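Superoxide dismutase (Anaplasma phagocytophilum, PDB 3JS4) probably catalyses the dismutation of superoxide radicals to oxygen and hydrogen peroxide, using an iron(III) ion that is alternately reduced and oxidised. Local coordinates at residues Q97-F103 with G149-L153; F134-T139 with V206-H210; Q179-A183 with F216-L221; T184-W188 with R200-I204. All blocks are in the same frame, centred on the assembly; numbering follows the deposited sequence.

Contact 1 of 4, residues Q97-F103 with G149-L153; sequences QIWNHDF and GWVWL. With FE (Fe (III) ion), chain E.
The six-membered ring of Trp150 is tightly packed, with Asn100 CB over one face (a CH-pi contact, 3.7 Å from CB to the ring centroid) and its edge pointing into the face of His101, an edge-to-face pair with planes at 87° and Trp150 CH2 over the imidazole centre. At the indole nitrogen the hold is slacker: Trp150 NE1 gives Gln97 OE1 a weak, bent hydrogen bond of 3.1 Å. The straighter donor to that oxygen is Asn100 ND2, in the carbonyl plane; Gln97 NE2 makes a weak hydrogen bond to water 1 and one to Tyr53 OH. Trp152 meets Asn100 OD1 at its edge, and its CZ3 lies 3.7 Å from Phe103 CD2, the rings oblique; Trp152 NE1 is hydrogen-bonded to Thr167 OG1 of the neighbouring strand. Looser is partly exposed Trp99, its CZ3 3.9 Å from Trp152 CZ3. His101 is fixed from both ends: NE2 binds the iron at 2.2 Å, a site completed by His45, Asp186, His190 and water 1, and ND1 donates to Gln97 O at 2.6 Å, with that oxygen in the ring plane. This short bond sets the rotation of the imidazole and probably makes it a more electron-rich iron ligand.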
loop_
_atom_site.group_PDB
_atom_site.type_symbol
_atom_site.label_atom_id
_atom_site.label_comp_id
_atom_site.label_asym_id
_atom_site.label_seq_id
_atom_site.Cartn_x
_atom_site.Cartn_y
_atom_site.Cartn_z
ATOM N N GLN A 97 -2.949 9.077 -2.102
ATOM C CA GLN A 97 -1.793 8.516 -2.815
ATOM C C GLN A 97 -0.498 8.644 -2.025
ATOM O O GLN A 97 0.354 7.741 -2.082
ATOM C CB GLN A 97 -1.671 9.056 -4.253
ATOM C CG GLN A 97 -2.777 8.499 -5.202
ATOM C CD GLN A 97 -2.605 7.019 -5.490
ATOM O OE1 GLN A 97 -2.962 6.163 -4.680
ATOM N NE2 GLN A 97 -2.082 6.710 -6.659
ATOM N N ILE A 98 -0.339 9.730 -1.257
ATOM C CA ILE A 98 0.890 9.841 -0.451
ATOM C C ILE A 98 0.893 8.760 0.635
ATOM O O ILE A 98 1.887 8.035 0.823
ATOM C CB ILE A 98 1.075 11.220 0.224
ATOM C CG1 ILE A 98 1.216 12.352 -0.805
ATOM C CG2 ILE A 98 2.325 11.178 1.124
ATOM C CD1 ILE A 98 1.003 13.777 -0.156
ATOM N N TRP A 99 -0.229 8.668 1.347
ATOM C CA TRP A 99 -0.399 7.672 2.421
ATOM C C TRP A 99 -0.197 6.255 1.860
ATOM O O TRP A 99 0.526 5.445 2.448
ATOM C CB TRP A 99 -1.801 7.801 3.075
ATOM C CG TRP A 99 -1.926 6.963 4.372
ATOM C CD1 TRP A 99 -1.803 7.426 5.671
ATOM C CD2 TRP A 99 -2.183 5.547 4.476
ATOM N NE1 TRP A 99 -1.956 6.385 6.560
ATOM C CE2 TRP A 99 -2.189 5.223 5.859
ATOM C CE3 TRP A 99 -2.412 4.521 3.533
ATOM C CZ2 TRP A 99 -2.414 3.911 6.327
ATOM C CZ3 TRP A 99 -2.631 3.210 4.001
ATOM C CH2 TRP A 99 -2.641 2.927 5.397
ATOM N N ASN A 100 -0.831 5.949 0.727
ATOM C CA ASN A 100 -0.692 4.626 0.107
ATOM C C ASN A 100 0.750 4.269 -0.285
ATOM O O ASN A 100 1.192 3.135 -0.102
ATOM C CB ASN A 100 -1.535 4.534 -1.163
ATOM C CG ASN A 100 -3.030 4.646 -0.894
ATOM O OD1 ASN A 100 -3.490 4.412 0.215
ATOM N ND2 ASN A 100 -3.793 4.992 -1.938
ATOM N N HIS A 101 1.455 5.208 -0.899
ATOM C CA HIS A 101 2.856 4.965 -1.271
ATOM C C HIS A 101 3.749 4.790 -0.034
ATOM O O HIS A 101 4.621 3.918 -0.024
ATOM C CB HIS A 101 3.387 6.073 -2.202
ATOM C CG HIS A 101 2.880 5.949 -3.606
ATOM N ND1 HIS A 101 1.653 6.455 -3.998
ATOM C CD2 HIS A 101 3.392 5.316 -4.692
ATOM C CE1 HIS A 101 1.461 6.184 -5.280
ATOM N NE2 HIS A 101 2.486 5.470 -5.720
ATOM N N ASP A 102 3.523 5.587 1.012
ATOM C CA ASP A 102 4.314 5.431 2.246
ATOM C C ASP A 102 4.115 3.979 2.726
ATOM O O ASP A 102 5.077 3.302 3.110
ATOM C CB ASP A 102 3.878 6.396 3.378
ATOM C CG ASP A 102 4.310 7.860 3.168
ATOM O OD1 ASP A 102 5.167 8.185 2.317
ATOM O OD2 ASP A 102 3.773 8.719 3.905
ATOM N N PHE A 103 2.871 3.510 2.704
ATOM C CA PHE A 103 2.529 2.166 3.182
ATOM C C PHE A 103 3.176 1.105 2.291
ATOM O O PHE A 103 3.663 0.066 2.777
ATOM C CB PHE A 103 1.000 1.971 3.149
ATOM C CG PHE A 103 0.487 0.965 4.162
ATOM C CD1 PHE A 103 0.502 1.260 5.518
ATOM C CD2 PHE A 103 -0.023 -0.266 3.751
ATOM C CE1 PHE A 103 0.037 0.337 6.463
ATOM C CE2 PHE A 103 -0.501 -1.185 4.672
ATOM C CZ PHE A 103 -0.486 -0.878 6.040
ATOM N N GLY A 149 -4.870 0.760 -9.321
ATOM C CA GLY A 149 -5.275 0.490 -7.943
ATOM C C GLY A 149 -4.252 -0.188 -7.062
ATOM O O GLY A 149 -3.044 -0.111 -7.322
ATOM N N TRP A 150 -4.752 -0.859 -6.017
ATOM C CA TRP A 150 -3.930 -1.386 -4.935
ATOM C C TRP A 150 -4.488 -2.739 -4.458
ATOM O O TRP A 150 -5.708 -2.942 -4.413
ATOM C CB TRP A 150 -3.935 -0.416 -3.736
ATOM C CG TRP A 150 -3.405 0.936 -4.077
ATOM C CD1 TRP A 150 -4.101 1.973 -4.631
ATOM C CD2 TRP A 150 -2.038 1.395 -3.932
ATOM N NE1 TRP A 150 -3.261 3.057 -4.825
ATOM C CE2 TRP A 150 -1.993 2.731 -4.410
ATOM C CE3 TRP A 150 -0.870 0.821 -3.420
ATOM C CZ2 TRP A 150 -0.803 3.506 -4.408
ATOM C CZ3 TRP A 150 0.310 1.597 -3.406
ATOM C CH2 TRP A 150 0.329 2.911 -3.919
ATOM N N VAL A 151 -3.590 -3.632 -4.054
ATOM C CA VAL A 151 -3.968 -4.880 -3.385
ATOM C C VAL A 151 -3.547 -4.793 -1.910
ATOM O O VAL A 151 -2.428 -4.363 -1.598
ATOM C CB VAL A 151 -3.316 -6.068 -4.100
ATOM C CG1 VAL A 151 -3.603 -7.403 -3.411
ATOM C CG2 VAL A 151 -3.788 -6.088 -5.548
ATOM N N TRP A 152 -4.462 -5.151 -1.016
ATOM C CA TRP A 152 -4.210 -5.088 0.426
ATOM C C TRP A 152 -4.341 -6.452 1.109
ATOM O O TRP A 152 -5.323 -7.178 0.883
ATOM C CB TRP A 152 -5.198 -4.117 1.104
ATOM C CG TRP A 152 -5.280 -2.787 0.416
ATOM C CD1 TRP A 152 -6.016 -2.478 -0.686
ATOM C CD2 TRP A 152 -4.557 -1.595 0.764
ATOM N NE1 TRP A 152 -5.802 -1.168 -1.049
ATOM C CE2 TRP A 152 -4.912 -0.602 -0.180
ATOM C CE3 TRP A 152 -3.648 -1.271 1.781
ATOM C CZ2 TRP A 152 -4.410 0.709 -0.126
ATOM C CZ3 TRP A 152 -3.128 0.051 1.823
ATOM C CH2 TRP A 152 -3.515 1.004 0.877
ATOM N N LEU A 153 -3.383 -6.764 1.982
ATOM C CA LEU A 153 -3.590 -7.762 3.027
ATOM C C LEU A 153 -4.150 -7.002 4.226
ATOM O O LEU A 153 -3.556 -6.015 4.683
ATOM C CB LEU A 153 -2.283 -8.489 3.409
ATOM C CG LEU A 153 -2.365 -9.525 4.540
ATOM C CD1 LEU A 153 -3.414 -10.617 4.202
ATOM C CD2 LEU A 153 -0.991 -10.168 4.852
HETATM FE FE FE E . 2.366 4.177 -7.502
HETATM O O HOH W 1 0.133 4.454 -7.483
#

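Contact 2 of 4, residues F134-T139 with V206-H210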
loop_
_atom_site.group_PDB
_atom_site.type_symbol
_atom_site.label_atom_id
_atom_site.label_comp_id
_atom_site.label_asym_id
_atom_site.label_seq_id
_atom_site.Cartn_x
_atom_site.Cartn_y
_atom_site.Cartn_z
ATOM N N PHE A 134 -2.916 -18.331 0.405
ATOM C CA PHE A 134 -2.669 -16.910 0.452
ATOM C C PHE A 134 -2.079 -16.382 -0.876
ATOM O O PHE A 134 -2.606 -15.412 -1.450
ATOM C CB PHE A 134 -1.775 -16.514 1.645
ATOM C CG PHE A 134 -1.187 -15.138 1.511
ATOM C CD1 PHE A 134 -1.993 -14.004 1.652
ATOM C CD2 PHE A 134 0.160 -14.970 1.213
ATOM C CE1 PHE A 134 -1.461 -12.724 1.497
ATOM C CE2 PHE A 134 0.695 -13.699 1.054
ATOM C CZ PHE A 134 -0.104 -12.576 1.211
ATOM N N ASN A 135 -1.010 -17.017 -1.366
ATOM C CA ASN A 135 -0.384 -16.579 -2.625
ATOM C C ASN A 135 -1.423 -16.522 -3.744
ATOM O O ASN A 135 -1.456 -15.570 -4.517
ATOM C CB ASN A 135 0.761 -17.496 -3.049
ATOM C CG ASN A 135 1.977 -17.388 -2.141
ATOM O OD1 ASN A 135 2.161 -16.400 -1.410
ATOM N ND2 ASN A 135 2.823 -18.416 -2.183
ATOM N N ASN A 136 -2.283 -17.543 -3.809
ATOM C CA ASN A 136 -3.324 -17.585 -4.839
ATOM C C ASN A 136 -4.337 -16.465 -4.729
ATOM O O ASN A 136 -4.728 -15.906 -5.746
ATOM C CB ASN A 136 -4.012 -18.951 -4.902
ATOM C CG ASN A 136 -3.073 -20.049 -5.420
ATOM O OD1 ASN A 136 -2.016 -19.759 -6.004
ATOM N ND2 ASN A 136 -3.437 -21.302 -5.189
ATOM N N ALA A 137 -4.738 -16.124 -3.503
ATOM C CA ALA A 137 -5.740 -15.079 -3.283
ATOM C C ALA A 137 -5.132 -13.719 -3.622
ATOM O O ALA A 137 -5.764 -12.897 -4.280
ATOM C CB ALA A 137 -6.231 -15.100 -1.844
ATOM N N PHE A 138 -3.900 -13.505 -3.172
ATOM C CA PHE A 138 -3.200 -12.266 -3.418
ATOM C C PHE A 138 -2.984 -12.063 -4.917
ATOM O O PHE A 138 -3.187 -10.957 -5.418
ATOM C CB PHE A 138 -1.867 -12.251 -2.657
ATOM C CG PHE A 138 -1.322 -10.870 -2.401
ATOM C CD1 PHE A 138 -0.411 -10.298 -3.270
ATOM C CD2 PHE A 138 -1.730 -10.141 -1.282
ATOM C CE1 PHE A 138 0.107 -9.012 -3.023
ATOM C CE2 PHE A 138 -1.218 -8.861 -1.032
ATOM C CZ PHE A 138 -0.294 -8.294 -1.918
ATOM N N THR A 139 -2.606 -13.130 -5.631
ATOM C CA THR A 139 -2.327 -13.036 -7.073
ATOM C C THR A 139 -3.618 -12.778 -7.860
ATOM O O THR A 139 -3.660 -11.912 -8.735
ATOM C CB THR A 139 -1.596 -14.308 -7.606
ATOM O OG1 THR A 139 -0.369 -14.502 -6.881
ATOM C CG2 THR A 139 -1.283 -14.188 -9.100
ATOM N N VAL A 206 7.023 -11.745 -8.413
ATOM C CA VAL A 206 8.223 -11.218 -7.807
ATOM C C VAL A 206 7.934 -10.582 -6.434
ATOM O O VAL A 206 8.701 -10.763 -5.475
ATOM C CB VAL A 206 8.903 -10.226 -8.755
ATOM C CG1 VAL A 206 9.912 -9.397 -8.011
ATOM C CG2 VAL A 206 9.571 -10.977 -9.899
ATOM N N PHE A 207 6.821 -9.846 -6.338
ATOM C CA PHE A 207 6.427 -9.254 -5.056
ATOM C C PHE A 207 6.301 -10.309 -3.928
ATOM O O PHE A 207 6.848 -10.153 -2.817
ATOM C CB PHE A 207 5.103 -8.487 -5.216
ATOM C CG PHE A 207 4.667 -7.745 -3.963
ATOM C CD1 PHE A 207 5.101 -6.440 -3.727
ATOM C CD2 PHE A 207 3.824 -8.349 -3.036
ATOM C CE1 PHE A 207 4.698 -5.714 -2.574
ATOM C CE2 PHE A 207 3.419 -7.648 -1.862
ATOM C CZ PHE A 207 3.853 -6.329 -1.641
ATOM N N LEU A 208 5.575 -11.375 -4.211
ATOM C CA LEU A 208 5.352 -12.427 -3.219
ATOM C C LEU A 208 6.627 -13.214 -2.958
ATOM O O LEU A 208 6.850 -13.701 -1.839
ATOM C CB LEU A 208 4.249 -13.377 -3.711
ATOM C CG LEU A 208 2.819 -12.800 -3.696
ATOM C CD1 LEU A 208 1.884 -13.685 -4.527
ATOM C CD2 LEU A 208 2.292 -12.639 -2.252
ATOM N N GLU A 209 7.451 -13.367 -3.997
ATOM C CA GLU A 209 8.628 -14.240 -3.909
ATOM C C GLU A 209 9.807 -13.597 -3.186
ATOM O O GLU A 209 10.551 -14.297 -2.485
ATOM C CB GLU A 209 9.064 -14.723 -5.307
ATOM C CG GLU A 209 8.269 -15.954 -5.775
ATOM C CD GLU A 209 8.345 -16.208 -7.271
ATOM O OE1 GLU A 209 9.321 -15.768 -7.915
ATOM O OE2 GLU A 209 7.425 -16.853 -7.816
ATOM N N HIS A 210 9.970 -12.281 -3.368
ATOM C CA HIS A 210 11.183 -11.582 -2.934
ATOM C C HIS A 210 11.011 -10.219 -2.270
ATOM O O HIS A 210 11.990 -9.680 -1.769
ATOM C CB HIS A 210 12.184 -11.472 -4.098
ATOM C CG HIS A 210 12.720 -12.798 -4.544
ATOM N ND1 HIS A 210 13.579 -13.547 -3.769
ATOM C CD2 HIS A 210 12.485 -13.532 -5.660
ATOM C CE1 HIS A 210 13.858 -14.682 -4.390
ATOM N NE2 HIS A 210 13.223 -14.691 -5.544
#
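Leu208 reaches helix 131-144 with both methyls. Its CD2 lies 3.7 Å from Phe138 CD1 and 3.8 Å from Phe134 CE2, while its CD1 turns to Thr139 and comes within 3.4 Å of OG1. With Asn135 as the fourth wall, the leucine is a knob in a hole formed by Phe134, Asn135, Phe138 and Thr139, and the two CA atoms of Asn135 and Leu208 are the nearest backbone pair. CG anti to the carbonyl carbon (chi1 -72°) and an extended second torsion carry the two methyls into that hole. Beside it, Phe138 and Phe207 have planes only 4° apart, yet the centroids are 5.7 Å from each other: the rings are slid apart and barely overlap, meeting at Phe138 CE1 and Phe207 CE2.

In the next shell, the hydroxyl of Thr139 is held by its own helix, since OG1 donates to Asn135 O at 2.8 Å from above the carbonyl plane, and the amide of Thr139 approaches the same oxygen from the opposite face. Phe138 CB lies over one face of Phe134. Both Phe138 and Phe207 continue onto Met185 of strand 179-186, and Phe134 onto Leu153 of strand 149-156. No hydrogen bond crosses between the segments, whose axes run at 148°. Such near-antiparallel helix packing on a three-stranded antiparallel sheet is characteristic of the alpha+beta C-terminal domain of iron/manganese superoxide dismutases.

Contact 3 of 4, residues Q179-A183 with F216-L221. With NA (sodium ion), chain F.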
loop_
_atom_site.group_PDB
_atom_site.type_symbol
_atom_site.label_atom_id
_atom_site.label_comp_id
_atom_site.label_asym_id
_atom_site.label_seq_id
_atom_site.Cartn_x
_atom_site.Cartn_y
_atom_site.Cartn_z
ATOM N N GLN A 179 -11.572 -2.714 9.068
ATOM C CA GLN A 179 -10.629 -3.313 8.144
ATOM C C GLN A 179 -9.240 -2.695 8.349
ATOM O O GLN A 179 -8.990 -1.550 7.938
ATOM C CB GLN A 179 -11.128 -3.072 6.719
ATOM C CG GLN A 179 -10.531 -3.971 5.689
ATOM C CD GLN A 179 -11.124 -3.742 4.311
ATOM O OE1 GLN A 179 -11.862 -4.593 3.796
ATOM N NE2 GLN A 179 -10.816 -2.593 3.707
ATOM N N LEU A 180 -8.354 -3.422 9.029
ATOM C CA LEU A 180 -7.049 -2.868 9.382
ATOM C C LEU A 180 -6.025 -3.240 8.304
ATOM O O LEU A 180 -5.773 -4.423 8.089
ATOM C CB LEU A 180 -6.598 -3.375 10.761
ATOM C CG LEU A 180 -5.163 -3.053 11.197
ATOM C CD1 LEU A 180 -5.042 -1.641 11.771
ATOM C CD2 LEU A 180 -4.669 -4.082 12.207
ATOM N N PRO A 181 -5.448 -2.234 7.613
ATOM C CA PRO A 181 -4.471 -2.578 6.560
ATOM C C PRO A 181 -3.158 -3.055 7.166
ATOM O O PRO A 181 -2.713 -2.504 8.181
ATOM C CB PRO A 181 -4.259 -1.253 5.806
ATOM C CG PRO A 181 -4.659 -0.171 6.773
ATOM C CD PRO A 181 -5.687 -0.776 7.715
ATOM N N LEU A 182 -2.549 -4.059 6.536
ATOM C CA LEU A 182 -1.297 -4.652 7.005
ATOM C C LEU A 182 -0.146 -4.534 6.017
ATOM O O LEU A 182 1.011 -4.387 6.427
ATOM C CB LEU A 182 -1.499 -6.131 7.361
ATOM C CG LEU A 182 -2.626 -6.499 8.338
ATOM C CD1 LEU A 182 -2.766 -8.032 8.468
ATOM C CD2 LEU A 182 -2.423 -5.851 9.725
ATOM N N ALA A 183 -0.466 -4.649 4.724
ATOM C CA ALA A 183 0.518 -4.487 3.637
ATOM C C ALA A 183 -0.210 -4.182 2.342
ATOM O O ALA A 183 -1.376 -4.564 2.178
ATOM C CB ALA A 183 1.374 -5.761 3.473
ATOM N N PHE A 216 6.730 -6.249 8.694
ATOM C CA PHE A 216 5.790 -5.134 8.750
ATOM C C PHE A 216 4.384 -5.628 9.138
ATOM O O PHE A 216 3.785 -5.133 10.098
ATOM C CB PHE A 216 5.794 -4.341 7.435
ATOM C CG PHE A 216 4.995 -3.056 7.482
ATOM C CD1 PHE A 216 5.358 -2.021 8.350
ATOM C CD2 PHE A 216 3.893 -2.880 6.648
ATOM C CE1 PHE A 216 4.625 -0.825 8.384
ATOM C CE2 PHE A 216 3.158 -1.704 6.667
ATOM C CZ PHE A 216 3.516 -0.672 7.527
ATOM N N VAL A 217 3.873 -6.610 8.400
ATOM C CA VAL A 217 2.594 -7.256 8.679
ATOM C C VAL A 217 2.450 -7.680 10.143
ATOM O O VAL A 217 1.485 -7.288 10.822
ATOM C CB VAL A 217 2.427 -8.502 7.786
ATOM C CG1 VAL A 217 1.083 -9.165 8.043
ATOM C CG2 VAL A 217 2.578 -8.121 6.311
ATOM N N LEU A 218 3.411 -8.482 10.611
ATOM C CA LEU A 218 3.437 -8.972 11.988
ATOM C C LEU A 218 3.447 -7.840 12.993
ATOM O O LEU A 218 2.629 -7.828 13.924
ATOM C CB LEU A 218 4.641 -9.900 12.214
ATOM C CG LEU A 218 4.833 -10.517 13.601
ATOM C CD1 LEU A 218 3.620 -11.362 14.024
ATOM C CD2 LEU A 218 6.136 -11.347 13.659
ATOM N N GLY A 219 4.348 -6.883 12.778
ATOM C CA GLY A 219 4.490 -5.726 13.648
ATOM C C GLY A 219 3.203 -4.940 13.805
ATOM O O GLY A 219 2.883 -4.492 14.910
ATOM N N ARG A 220 2.454 -4.779 12.711
ATOM C CA ARG A 220 1.176 -4.081 12.763
ATOM C C ARG A 220 0.064 -4.851 13.481
ATOM O O ARG A 220 -0.746 -4.232 14.180
ATOM C CB ARG A 220 0.726 -3.645 11.376
ATOM C CG ARG A 220 1.471 -2.404 10.907
ATOM C CD ARG A 220 0.984 -1.941 9.561
ATOM N NE ARG A 220 -0.448 -1.613 9.519
ATOM C CZ ARG A 220 -0.999 -0.485 9.970
ATOM N NH1 ARG A 220 -0.271 0.446 10.578
ATOM N NH2 ARG A 220 -2.299 -0.296 9.826
ATOM N N LEU A 221 0.024 -6.172 13.309
ATOM C CA LEU A 221 -0.892 -7.042 14.064
ATOM C C LEU A 221 -0.600 -7.081 15.564
ATOM O O LEU A 221 -1.525 -7.228 16.379
ATOM C CB LEU A 221 -0.848 -8.472 13.525
ATOM C CG LEU A 221 -1.512 -8.729 12.176
ATOM C CD1 LEU A 221 -1.047 -10.073 11.646
ATOM C CD2 LEU A 221 -3.043 -8.702 12.298
HETATM NA NA NA F . -10.268 0.657 7.945
HETATM O O HOH W 2 -10.960 0.156 10.070
HETATM O O HOH W 3 -8.331 1.537 8.834
#
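Two hydrogen bonds from Arg220 to the carbonyl oxygen of Pro181 make up the polar part of this contact. NE and NH2 of Arg220 each lie 2.8 Å from Pro181 O, a side-on grip in which two nitrogens share one acceptor. The oxygen sits at the guanidinium edge, near its plane, and both N-H···O angles are bent, to 143° and 141°, as expected when two donors converge on one atom. A turn at the third torsion (chi3 59°) brings the side of the guanidinium onto the strand, and NH2 also passes 3.6 Å from Leu180 CD1. Phe216 backs the arginine, with Arg220 CD over one face of its ring.

The backbone here departs from a regular strand. Leu182 and Ala183 both face Leu153 on the neighbouring strand, a classic beta bulge in strand 179-186, an outer strand of the three-stranded antiparallel sheet of the C-terminal domain. Leu182 O is buried without a polar partner; its neighbour is Phe216 CD2, 3.3 Å away.

Apolar packing makes up the rest of the contact. Leu182 CD2 lies 3.9 Å from Leu221 CG, the two side chains crossing at about a right angle, and Ala183 CB meets Val217 CG2 at 3.9 Å.

Metal coordination occupies the start of the strand, where Gln179 O binds the sodium ion at 2.5 Å along with Pro173, Thr176 and waters 2 and 3.

Contact 4 of 4, residues T184-W188 with R200-I204. With FE (Fe (III) ion), chain E.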
loop_
_atom_site.group_PDB
_atom_site.type_symbol
_atom_site.label_atom_id
_atom_site.label_comp_id
_atom_site.label_asym_id
_atom_site.label_seq_id
_atom_site.Cartn_x
_atom_site.Cartn_y
_atom_site.Cartn_z
ATOM N N THR A 184 0.474 -3.505 1.411
ATOM C CA THR A 184 -0.124 -3.226 0.122
ATOM C C THR A 184 0.889 -3.450 -1.005
ATOM O O THR A 184 2.101 -3.343 -0.811
ATOM C CB THR A 184 -0.741 -1.787 0.029
ATOM O OG1 THR A 184 -1.545 -1.659 -1.151
ATOM C CG2 THR A 184 0.337 -0.699 -0.006
ATOM N N MET A 185 0.346 -3.756 -2.172
ATOM C CA MET A 185 1.066 -3.852 -3.424
ATOM C C MET A 185 0.368 -2.939 -4.441
ATOM O O MET A 185 -0.812 -3.141 -4.782
ATOM C CB MET A 185 1.038 -5.295 -3.921
ATOM C CG MET A 185 1.612 -5.452 -5.329
ATOM S SD MET A 185 1.555 -7.153 -5.945
ATOM C CE MET A 185 -0.216 -7.432 -6.140
ATOM N N ASP A 186 1.091 -1.918 -4.880
ATOM C CA ASP A 186 0.648 -0.988 -5.924
ATOM C C ASP A 186 0.465 -1.749 -7.235
ATOM O O ASP A 186 1.414 -2.393 -7.723
ATOM C CB ASP A 186 1.769 0.063 -6.094
ATOM C CG ASP A 186 1.366 1.269 -6.935
ATOM O OD1 ASP A 186 0.279 1.298 -7.522
ATOM O OD2 ASP A 186 2.186 2.203 -7.028
ATOM N N VAL A 187 -0.732 -1.700 -7.818
ATOM C CA VAL A 187 -0.894 -2.204 -9.187
ATOM C C VAL A 187 -1.225 -1.144 -10.263
ATOM O O VAL A 187 -1.628 -1.504 -11.396
ATOM C CB VAL A 187 -1.832 -3.466 -9.282
ATOM C CG1 VAL A 187 -1.257 -4.629 -8.417
ATOM C CG2 VAL A 187 -3.250 -3.140 -8.926
ATOM N N TRP A 188 -1.017 0.147 -9.940
ATOM C CA TRP A 188 -0.984 1.129 -11.009
ATOM C C TRP A 188 0.089 0.666 -11.977
ATOM O O TRP A 188 1.164 0.166 -11.557
ATOM C CB TRP A 188 -0.625 2.524 -10.504
ATOM C CG TRP A 188 -1.741 3.296 -9.801
ATOM C CD1 TRP A 188 -2.385 2.948 -8.633
ATOM C CD2 TRP A 188 -2.268 4.567 -10.186
ATOM N NE1 TRP A 188 -3.315 3.910 -8.294
ATOM C CE2 TRP A 188 -3.250 4.925 -9.218
ATOM C CE3 TRP A 188 -1.991 5.459 -11.243
ATOM C CZ2 TRP A 188 -3.974 6.124 -9.285
ATOM C CZ3 TRP A 188 -2.724 6.661 -11.310
ATOM C CH2 TRP A 188 -3.703 6.973 -10.335
ATOM N N ARG A 200 1.803 -7.916 -15.592
ATOM C CA ARG A 200 1.512 -7.654 -14.189
ATOM C C ARG A 200 1.734 -8.908 -13.335
ATOM O O ARG A 200 2.251 -8.818 -12.219
ATOM C CB ARG A 200 0.091 -7.102 -13.990
ATOM C CG ARG A 200 -0.206 -6.726 -12.542
ATOM C CD ARG A 200 -1.646 -6.310 -12.312
ATOM N NE ARG A 200 -1.962 -5.027 -12.942
ATOM C CZ ARG A 200 -3.145 -4.431 -12.844
ATOM N NH1 ARG A 200 -4.101 -5.002 -12.118
ATOM N NH2 ARG A 200 -3.362 -3.260 -13.443
ATOM N N LYS A 201 1.376 -10.073 -13.866
ATOM C CA LYS A 201 1.595 -11.320 -13.126
ATOM C C LYS A 201 3.060 -11.529 -12.763
ATOM O O LYS A 201 3.342 -11.968 -11.660
ATOM C CB LYS A 201 1.074 -12.555 -13.866
ATOM C CG LYS A 201 1.034 -13.791 -12.941
ATOM C CD LYS A 201 0.490 -15.022 -13.612
ATOM C CE LYS A 201 0.315 -16.173 -12.594
ATOM N NZ LYS A 201 1.630 -16.545 -11.950
ATOM N N LYS A 202 3.979 -11.233 -13.686
ATOM C CA LYS A 202 5.403 -11.378 -13.379
ATOM C C LYS A 202 5.790 -10.527 -12.184
ATOM O O LYS A 202 6.471 -10.998 -11.292
ATOM C CB LYS A 202 6.304 -11.052 -14.580
ATOM C CG LYS A 202 7.227 -12.186 -14.875
ATOM C CD LYS A 202 8.304 -11.838 -15.899
ATOM C CE LYS A 202 9.516 -12.736 -15.691
ATOM N NZ LYS A 202 10.592 -12.486 -16.706
ATOM N N TYR A 203 5.324 -9.280 -12.165
ATOM C CA TYR A 203 5.548 -8.373 -11.027
ATOM C C TYR A 203 4.893 -8.873 -9.731
ATOM O O TYR A 203 5.483 -8.763 -8.658
ATOM C CB TYR A 203 5.026 -6.963 -11.362
ATOM C CG TYR A 203 4.723 -6.053 -10.181
ATOM C CD1 TYR A 203 5.750 -5.457 -9.445
ATOM C CD2 TYR A 203 3.418 -5.712 -9.869
ATOM C CE1 TYR A 203 5.466 -4.592 -8.375
ATOM C CE2 TYR A 203 3.124 -4.863 -8.812
ATOM C CZ TYR A 203 4.151 -4.289 -8.078
ATOM O OH TYR A 203 3.861 -3.426 -7.029
ATOM N N ILE A 204 3.675 -9.402 -9.821
ATOM C CA ILE A 204 3.010 -9.954 -8.621
ATOM C C ILE A 204 3.797 -11.166 -8.072
ATOM O O ILE A 204 3.968 -11.309 -6.853
ATOM C CB ILE A 204 1.521 -10.329 -8.876
ATOM C CG1 ILE A 204 0.719 -9.082 -9.268
ATOM C CG2 ILE A 204 0.895 -10.941 -7.601
ATOM C CD1 ILE A 204 -0.676 -9.378 -9.784
HETATM FE FE FE E . 2.366 4.177 -7.502
HETATM O O HOH W 1 0.133 4.454 -7.483
#
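The Tyr203 ring has Asp186 O and Val187 CG1 at its edge, while Met185 comes to it obliquely, SD 4.7 Å from the ring centroid in a Met-aromatic contact. A second flat group, the guanidinium of Arg200, carries Val187 CB over one face, offset toward the rim. Val187 O also lies over a face, 3.2 Å from Arg200 NH2, and the angle is too poor for a hydrogen bond; the arginine instead gives its polar end to the carbonyls of Gln145 and Gly142 and to the hydroxyl of Tyr192. Water 1 lies over one face of the Trp188 ring.

One hydrogen bond joins the segments. Tyr203 OH donates to Asp186 O at 2.7 Å, in the carbonyl plane and on a lone pair, and the same hydroxyl is bonded to that of Tyr104. Asp186 is an iron ligand, OD2 lying 2.0 Å from the metal, so the tyrosine holds the backbone of a first-shell residue. OD1 of Asp186 accepts from Trp188 N at 3.0 Å, an Asx turn that helps set the carboxylate, and has a weak bond from water 1. Beside the tyrosine, the bend of Met185 at chi3 (68°) puts CE 3.7 Å from Ile204 CG1.

Helix 200-211 thus lies over the end of strand 179-186; Thr184 and Asp186 of the strand touch helix 89-106, and Met185 also reaches Phe138 of helix 131-144, which Ile204 touches too.

Contacts 1 and 4 are buried and share the iron and water 1; contact 1 brings a histidine from the helical hairpin, contact 4 an aspartate from the sheet, and a probable hydrogen bond from Val187 N to Gly149 O, 2.8 Å, links them. Contact 3, also buried, holds the other end of strand 179-186 by an arginine-carbonyl grip and aliphatic packing; a probable hydrogen bond, Leu182 N to Leu153 O, 2.9 Å, ties it to contact 1. Contact 2 shares helix 200-211 with contact 4, meeting it where Phe138 CE1 approaches Met185 CE at 3.5 Å. Hydrogen bonds cross the three buried contacts, with and without the iron; the partly buried helix pair of contact 2 is joined by hydrophobic packing.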